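Long-range contacts in phosphatase (Mycoplasma pneumoniae M129, PDB 1T71), which binds two iron ions and is probably a metal-dependent phosphatase or phosphodiesterase, perhaps acting on 2',3'-cyclic nucleotides: residues N3-I8 against N114-R119; D36-N41 against G63-T68. All coordinates share one frame; numbering follows the deposited sequence.

Contact 1: N3-I8 against N114-R119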
ATOM      1  N   ASN A   3     -13.223  16.438  17.800  1.00 51.91           N
ATOM      2  CA  ASN A   3     -12.221  16.591  16.765  1.00 48.68           C
ATOM      3  C   ASN A   3     -11.839  15.217  16.239  1.00 45.35           C
ATOM      4  O   ASN A   3     -11.748  14.246  16.991  1.00 44.28           O
ATOM      5  CB  ASN A   3     -10.983  17.323  17.303  1.00 76.76           C
ATOM      6  CG  ASN A   3     -10.148  16.464  18.226  1.00 76.99           C
ATOM      7  OD1 ASN A   3     -10.623  16.007  19.262  1.00 78.75           O
ATOM      8  ND2 ASN A   3      -8.890  16.240  17.852  1.00 77.03           N
ATOM      9  N   SER A   4     -11.633  15.145  14.931  1.00 53.47           N
ATOM     10  CA  SER A   4     -11.269  13.903  14.282  1.00 49.18           C
ATOM     11  C   SER A   4     -10.062  14.134  13.393  1.00 46.81           C
ATOM     12  O   SER A   4      -9.625  15.265  13.200  1.00 45.83           O
ATOM     13  CB  SER A   4     -12.431  13.408  13.428  1.00 44.57           C
ATOM     14  OG  SER A   4     -12.730  14.329  12.395  1.00 43.07           O
ATOM     15  N   ILE A   5      -9.529  13.046  12.854  1.00 36.86           N
ATOM     16  CA  ILE A   5      -8.393  13.120  11.959  1.00 33.60           C
ATOM     17  C   ILE A   5      -8.842  12.449  10.664  1.00 32.79           C
ATOM     18  O   ILE A   5      -9.336  11.321  10.672  1.00 29.66           O
ATOM     19  CB  ILE A   5      -7.176  12.396  12.549  1.00 30.98           C
ATOM     20  CG1 ILE A   5      -6.837  13.000  13.913  1.00 31.18           C
ATOM     21  CG2 ILE A   5      -5.986  12.535  11.619  1.00 29.71           C
ATOM     22  CD1 ILE A   5      -5.742  12.271  14.671  1.00 30.93           C
ATOM     23  N   LYS A   6      -8.698  13.171   9.560  1.00 35.37           N
ATOM     24  CA  LYS A   6      -9.095  12.672   8.258  1.00 35.47           C
ATOM     25  C   LYS A   6      -7.879  12.192   7.485  1.00 34.02           C
ATOM     26  O   LYS A   6      -6.924  12.947   7.284  1.00 34.13           O
ATOM     27  CB  LYS A   6      -9.831  13.778   7.504  1.00 42.92           C
ATOM     28  CG  LYS A   6     -11.153  14.122   8.155  1.00 45.94           C
ATOM     29  CD  LYS A   6     -11.763  15.411   7.648  1.00 49.93           C
ATOM     30  CE  LYS A   6     -13.021  15.729   8.442  1.00 52.76           C
ATOM     31  NZ  LYS A   6     -13.446  17.146   8.290  1.00 56.19           N
ATOM     32  N   PHE A   7      -7.910  10.926   7.071  1.00 29.78           N
ATOM     33  CA  PHE A   7      -6.797  10.332   6.333  1.00 27.68           C
ATOM     34  C   PHE A   7      -7.150   9.915   4.918  1.00 27.02           C
ATOM     35  O   PHE A   7      -8.319   9.748   4.572  1.00 28.41           O
ATOM     36  CB  PHE A   7      -6.278   9.060   7.013  1.00 28.08           C
ATOM     37  CG  PHE A   7      -5.891   9.221   8.450  1.00 27.69           C
ATOM     38  CD1 PHE A   7      -6.863   9.292   9.442  1.00 28.16           C
ATOM     39  CD2 PHE A   7      -4.550   9.208   8.820  1.00 27.00           C
ATOM     40  CE1 PHE A   7      -6.507   9.336  10.788  1.00 27.29           C
ATOM     41  CE2 PHE A   7      -4.180   9.252  10.159  1.00 28.02           C
ATOM     42  CZ  PHE A   7      -5.162   9.315  11.151  1.00 28.19           C
ATOM     43  N   ILE A   8      -6.106   9.716   4.120  1.00 27.20           N
ATOM     44  CA  ILE A   8      -6.227   9.234   2.749  1.00 26.01           C
ATOM     45  C   ILE A   8      -5.112   8.205   2.590  1.00 25.83           C
ATOM     46  O   ILE A   8      -3.939   8.528   2.783  1.00 24.79           O
ATOM     47  CB  ILE A   8      -6.015  10.350   1.699  1.00 30.14           C
ATOM     48  CG1 ILE A   8      -7.287  11.187   1.554  1.00 28.79           C
ATOM     49  CG2 ILE A   8      -5.641   9.726   0.347  1.00 28.06           C
ATOM     50  CD1 ILE A   8      -7.161  12.320   0.533  1.00 28.53           C
ATOM     51  N   ASN A 114      -2.087  16.315  16.756  1.00 72.20           N
ATOM     52  CA  ASN A 114      -3.191  16.934  17.479  1.00 73.74           C
ATOM     53  C   ASN A 114      -3.836  16.080  18.566  1.00 73.07           C
ATOM     54  O   ASN A 114      -4.958  15.588  18.413  1.00 73.21           O
ATOM     55  CB  ASN A 114      -4.261  17.416  16.494  1.00 95.77           C
ATOM     56  CG  ASN A 114      -4.008  18.838  16.018  1.00 99.09           C
ATOM     57  OD1 ASN A 114      -4.096  19.795  16.802  1.00 99.32           O
ATOM     58  ND2 ASN A 114      -3.680  18.986  14.735  1.00 99.42           N
ATOM     59  N   LYS A 115      -3.110  15.911  19.666  1.00 74.01           N
ATOM     60  CA  LYS A 115      -3.606  15.159  20.808  1.00 73.60           C
ATOM     61  C   LYS A 115      -3.830  13.688  20.491  1.00 72.15           C
ATOM     62  O   LYS A 115      -4.725  13.057  21.055  1.00 73.04           O
ATOM     63  CB  LYS A 115      -4.919  15.782  21.297  1.00 83.41           C
ATOM     64  CG  LYS A 115      -4.853  17.293  21.487  1.00 86.12           C
ATOM     65  CD  LYS A 115      -6.232  17.884  21.752  1.00 87.58           C
ATOM     66  CE  LYS A 115      -6.175  19.402  21.830  1.00 88.07           C
ATOM     67  NZ  LYS A 115      -5.640  19.997  20.571  1.00 88.73           N
ATOM     68  N   ALA A 116      -3.019  13.139  19.595  1.00 42.59           N
ATOM     69  CA  ALA A 116      -3.168  11.740  19.234  1.00 40.48           C
ATOM     70  C   ALA A 116      -1.844  11.062  18.906  1.00 38.81           C
ATOM     71  O   ALA A 116      -1.076  11.546  18.077  1.00 37.18           O
ATOM     72  CB  ALA A 116      -4.121  11.612  18.057  1.00 41.70           C
ATOM     73  N   LYS A 117      -1.587   9.940  19.569  1.00 39.80           N
ATOM     74  CA  LYS A 117      -0.376   9.168  19.330  1.00 39.57           C
ATOM     75  C   LYS A 117      -0.774   8.172  18.243  1.00 38.56           C
ATOM     76  O   LYS A 117      -1.552   7.244  18.490  1.00 38.46           O
ATOM     77  CB  LYS A 117       0.036   8.428  20.603  1.00 57.64           C
ATOM     78  CG  LYS A 117       1.530   8.222  20.756  1.00 62.50           C
ATOM     79  CD  LYS A 117       1.848   7.516  22.067  1.00 66.02           C
ATOM     80  CE  LYS A 117       3.343   7.558  22.375  1.00 68.93           C
ATOM     81  NZ  LYS A 117       4.173   6.935  21.303  1.00 70.54           N
ATOM     82  N   ILE A 118      -0.250   8.375  17.040  1.00 40.75           N
ATOM     83  CA  ILE A 118      -0.580   7.519  15.908  1.00 38.30           C
ATOM     84  C   ILE A 118       0.531   6.552  15.515  1.00 36.76           C
ATOM     85  O   ILE A 118       1.695   6.936  15.393  1.00 36.01           O
ATOM     86  CB  ILE A 118      -0.947   8.372  14.682  1.00 37.89           C
ATOM     87  CG1 ILE A 118      -2.070   9.347  15.056  1.00 37.99           C
ATOM     88  CG2 ILE A 118      -1.373   7.472  13.524  1.00 38.21           C
ATOM     89  CD1 ILE A 118      -2.458  10.304  13.941  1.00 37.38           C
ATOM     90  N   ARG A 119       0.155   5.296  15.308  1.00 32.70           N
ATOM     91  CA  ARG A 119       1.111   4.270  14.925  1.00 30.83           C
ATOM     92  C   ARG A 119       0.820   3.727  13.525  1.00 29.28           C
ATOM     93  O   ARG A 119      -0.337   3.515  13.160  1.00 28.52           O
ATOM     94  CB  ARG A 119       1.065   3.131  15.937  1.00 34.60           C
ATOM     95  CG  ARG A 119       2.309   2.283  15.973  1.00 35.16           C
ATOM     96  CD  ARG A 119       2.260   1.266  17.104  1.00 38.32           C
ATOM     97  NE  ARG A 119       3.571   0.665  17.308  1.00 44.39           N
ATOM     98  CZ  ARG A 119       4.482   1.121  18.160  1.00 44.64           C
ATOM     99  NH1 ARG A 119       4.228   2.183  18.908  1.00 44.53           N
ATOM    100  NH2 ARG A 119       5.659   0.520  18.248  1.00 47.47           N
TER
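I5 and I118 reach toward each other tip to tip, CD1 of I5 lying 3.9 Å from CD1 of I118, and the same I5 CD1 also touches A116 CB at 3.8 Å. In both isoleucines CG1 stands opposite the carbonyl carbon (chi1 -57° in I5 and -55° in I118) and the chain then runs on extended, which carries each CD1 as far as the other segment. F7 adds a third apolar contact, an aromatic one: I118 CD1 sits at the edge of the ring, near its plane, 4.0 Å from F7 CZ. I118 CD1 therefore fills the corner between an aliphatic tip and a ring edge.

The polar side is slight. N3 ND2 comes only to 4.0 Å from N114 O, and N114 is poorly ordered, so this rim adds little that is specific.

The backbones stay well apart, the nearest CA atoms, those of I5 and N114, being 8.5 Å from each other; the two segments are therefore not paired as strands. F7 stacks on F248, and both I5 and F7 touch L152, so neighbouring strands of each sheet close round the contact. Strands 6-10 and 117-124, which belong to different mixed sheets, and the residues leading into them thus meet end to end through their side chains across the layer between the sheets, as in the beta sandwich core of calcineurin-like metallophosphoesterases.

Contact 2: D36-N41 against G63-T68; sequences DLVIVN and GVNYIT
V40 packs its two methyls against those of V64, tip to tip, with V40 CG2 3.8 Å from V64 CG1 and V40 CG1 equally near V64 CG2. A chi1 of -43° places V40 CG2 between the backbone N and the carbonyl carbon, where it also meets I67 CG1 at 4.1 Å, the two side chains crossing at a slant. On the other face, I39 CG2 lies 4.1 Å from Y66 CB, while L37 CD2 approaches the edge of the Y66 ring, a ring that also stacks on F111.

The backbone evidence is a parallel ladder, with I39 beside Y66, V40 beside I67 and N41 beside T68. V40 uses both its N and its O toward strand 66-68, the N bonding to Y66 O at 3.0 Å and the O to T68 N at 2.9 Å. V38 O accepts two N-H groups: that of Y66 lies in the carbonyl plane, that of N65 is tilted 23° from it, so the entry to the strand is gripped twice. The axes of strands 37-41 and 66-68 come within 4.6 Å, their N-to-C directions 24° apart.

At the C-terminal end N41 and T68 cross at about a right angle, N41 CB 3.5 Å from T68 OG1. N41 ND2 and T68 OG1 both hydrogen-bond D156 OD1, and N41 OD1 is held by the backbone N of E43, an iron ligand.

Helix 53-62 ends at G63 in a Schellman motif, and strand 66-68 follows: this is a beta-alpha-beta unit, whose first strand leads into the di-iron site of the calcineurin-like fold.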
ATOM      1  N   ASP A  36      -6.081  15.399   6.444  1.00 36.16           N
ATOM      2  CA  ASP A  36      -5.034  15.954   7.287  1.00 34.61           C
ATOM      3  C   ASP A  36      -3.722  15.256   6.970  1.00 35.30           C
ATOM      4  O   ASP A  36      -2.652  15.858   7.051  1.00 35.42           O
ATOM      5  CB  ASP A  36      -5.364  15.725   8.765  1.00 38.16           C
ATOM      6  CG  ASP A  36      -6.592  16.489   9.217  1.00 39.30           C
ATOM      7  OD1 ASP A  36      -6.573  17.741   9.154  1.00 37.67           O
ATOM      8  OD2 ASP A  36      -7.573  15.840   9.635  1.00 37.32           O
ATOM      9  N   LEU A  37      -3.814  13.980   6.600  1.00 34.94           N
ATOM     10  CA  LEU A  37      -2.635  13.177   6.316  1.00 33.16           C
ATOM     11  C   LEU A  37      -2.813  12.250   5.117  1.00 33.33           C
ATOM     12  O   LEU A  37      -3.911  11.756   4.857  1.00 32.56           O
ATOM     13  CB  LEU A  37      -2.293  12.348   7.552  1.00 32.07           C
ATOM     14  CG  LEU A  37      -1.916  13.139   8.805  1.00 33.94           C
ATOM     15  CD1 LEU A  37      -1.973  12.237  10.025  1.00 33.36           C
ATOM     16  CD2 LEU A  37      -0.529  13.738   8.628  1.00 33.42           C
ATOM     17  N   VAL A  38      -1.717  12.014   4.398  1.00 28.95           N
ATOM     18  CA  VAL A  38      -1.722  11.146   3.228  1.00 26.53           C
ATOM     19  C   VAL A  38      -0.671  10.050   3.406  1.00 26.48           C
ATOM     20  O   VAL A  38       0.505  10.330   3.645  1.00 25.45           O
ATOM     21  CB  VAL A  38      -1.405  11.940   1.931  1.00 28.34           C
ATOM     22  CG1 VAL A  38      -1.325  10.988   0.732  1.00 25.25           C
ATOM     23  CG2 VAL A  38      -2.467  12.997   1.696  1.00 26.94           C
ATOM     24  N   ILE A  39      -1.109   8.801   3.299  1.00 27.50           N
ATOM     25  CA  ILE A  39      -0.230   7.650   3.447  1.00 26.91           C
ATOM     26  C   ILE A  39      -0.326   6.825   2.167  1.00 27.57           C
ATOM     27  O   ILE A  39      -1.414   6.677   1.598  1.00 27.35           O
ATOM     28  CB  ILE A  39      -0.677   6.769   4.635  1.00 26.63           C
ATOM     29  CG1 ILE A  39      -0.899   7.642   5.874  1.00 26.37           C
ATOM     30  CG2 ILE A  39       0.367   5.689   4.918  1.00 24.48           C
ATOM     31  CD1 ILE A  39      -1.496   6.901   7.048  1.00 26.67           C
ATOM     32  N   VAL A  40       0.801   6.303   1.696  1.00 23.41           N
ATOM     33  CA  VAL A  40       0.772   5.488   0.490  1.00 22.65           C
ATOM     34  C   VAL A  40       1.763   4.344   0.558  1.00 22.25           C
ATOM     35  O   VAL A  40       2.789   4.435   1.223  1.00 21.79           O
ATOM     36  CB  VAL A  40       1.080   6.315  -0.788  1.00 26.58           C
ATOM     37  CG1 VAL A  40       0.329   7.643  -0.741  1.00 26.02           C
ATOM     38  CG2 VAL A  40       2.584   6.542  -0.936  1.00 25.76           C
ATOM     39  N   ASN A  41       1.423   3.247  -0.106  1.00 22.40           N
ATOM     40  CA  ASN A  41       2.316   2.101  -0.184  1.00 21.54           C
ATOM     41  C   ASN A  41       3.036   2.398  -1.500  1.00 21.23           C
ATOM     42  O   ASN A  41       2.389   2.566  -2.534  1.00 20.06           O
ATOM     43  CB  ASN A  41       1.520   0.798  -0.289  1.00 22.26           C
ATOM     44  CG  ASN A  41       2.413  -0.418  -0.396  1.00 22.46           C
ATOM     45  OD1 ASN A  41       3.262  -0.496  -1.282  1.00 22.19           O
ATOM     46  ND2 ASN A  41       2.228  -1.378   0.510  1.00 22.39           N
ATOM     47  N   GLY A  63       2.997  15.537  -2.028  1.00 34.29           N
ATOM     48  CA  GLY A  63       2.022  15.636  -0.957  1.00 33.03           C
ATOM     49  C   GLY A  63       1.920  14.434  -0.030  1.00 31.90           C
ATOM     50  O   GLY A  63       1.155  14.461   0.928  1.00 32.78           O
ATOM     51  N   VAL A  64       2.684  13.381  -0.292  1.00 29.62           N
ATOM     52  CA  VAL A  64       2.630  12.201   0.563  1.00 28.25           C
ATOM     53  C   VAL A  64       3.317  12.471   1.898  1.00 27.53           C
ATOM     54  O   VAL A  64       4.419  13.008   1.932  1.00 29.04           O
ATOM     55  CB  VAL A  64       3.306  10.997  -0.120  1.00 24.04           C
ATOM     56  CG1 VAL A  64       3.329   9.806   0.825  1.00 22.50           C
ATOM     57  CG2 VAL A  64       2.558  10.653  -1.405  1.00 22.93           C
ATOM     58  N   ASN A  65       2.667  12.091   2.994  1.00 24.94           N
ATOM     59  CA  ASN A  65       3.228  12.295   4.327  1.00 25.99           C
ATOM     60  C   ASN A  65       3.949  11.078   4.880  1.00 27.35           C
ATOM     61  O   ASN A  65       5.003  11.207   5.504  1.00 27.97           O
ATOM     62  CB  ASN A  65       2.135  12.697   5.316  1.00 26.83           C
ATOM     63  CG  ASN A  65       1.492  14.008   4.958  1.00 27.16           C
ATOM     64  OD1 ASN A  65       2.172  15.027   4.840  1.00 32.45           O
ATOM     65  ND2 ASN A  65       0.180  13.997   4.782  1.00 26.67           N
ATOM     66  N   TYR A  66       3.376   9.896   4.668  1.00 29.18           N
ATOM     67  CA  TYR A  66       3.982   8.667   5.165  1.00 29.19           C
ATOM     68  C   TYR A  66       3.954   7.562   4.111  1.00 28.91           C
ATOM     69  O   TYR A  66       3.094   7.548   3.231  1.00 30.57           O
ATOM     70  CB  TYR A  66       3.261   8.224   6.436  1.00 29.02           C
ATOM     71  CG  TYR A  66       3.486   9.169   7.598  1.00 29.25           C
ATOM     72  CD1 TYR A  66       4.662   9.113   8.344  1.00 30.57           C
ATOM     73  CD2 TYR A  66       2.548  10.152   7.921  1.00 30.54           C
ATOM     74  CE1 TYR A  66       4.904  10.009   9.383  1.00 31.01           C
ATOM     75  CE2 TYR A  66       2.781  11.061   8.959  1.00 30.70           C
ATOM     76  CZ  TYR A  66       3.964  10.980   9.685  1.00 32.17           C
ATOM     77  OH  TYR A  66       4.222  11.868  10.705  1.00 30.49           O
ATOM     78  N   ILE A  67       4.894   6.632   4.209  1.00 25.74           N
ATOM     79  CA  ILE A  67       4.997   5.556   3.236  1.00 24.61           C
ATOM     80  C   ILE A  67       5.124   4.161   3.848  1.00 24.50           C
ATOM     81  O   ILE A  67       5.865   3.963   4.816  1.00 23.74           O
ATOM     82  CB  ILE A  67       6.222   5.797   2.327  1.00 23.94           C
ATOM     83  CG1 ILE A  67       5.959   6.982   1.397  1.00 24.71           C
ATOM     84  CG2 ILE A  67       6.541   4.558   1.527  1.00 24.37           C
ATOM     85  CD1 ILE A  67       7.126   7.305   0.479  1.00 25.06           C
ATOM     86  N   THR A  68       4.393   3.203   3.282  1.00 20.54           N
ATOM     87  CA  THR A  68       4.465   1.808   3.723  1.00 22.02           C
ATOM     88  C   THR A  68       4.981   1.032   2.506  1.00 21.81           C
ATOM     89  O   THR A  68       4.883   1.533   1.380  1.00 20.47           O
ATOM     90  CB  THR A  68       3.077   1.259   4.168  1.00 23.35           C
ATOM     91  OG1 THR A  68       2.124   1.405   3.109  1.00 22.86           O
ATOM     92  CG2 THR A  68       2.581   2.014   5.392  1.00 22.00           C
TER

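In the fold
Strand 6-10 of contact 1 and strand 37-41 of contact 2 are neighbours in one mixed sheet, and the contacts meet there directly: K6 O lies 2.7 Å from D36 N and I8 O lies 2.9 Å from I39 N, both probable hydrogen bonds. F7 CE2 packs 3.7 Å from L37 CD1, joining the two apolar clusters. The centres of contacts 1 and 2 are about 13 Å apart. Contact 1 brings the second sheet against the first away from the annotated sites, whereas contact 2 extends the first sheet laterally and comes close to the metal centre, in its second shell: the N41 side chain is about 6 Å from an iron ion and about 4 Å from the side chain of H158, an iron ligand.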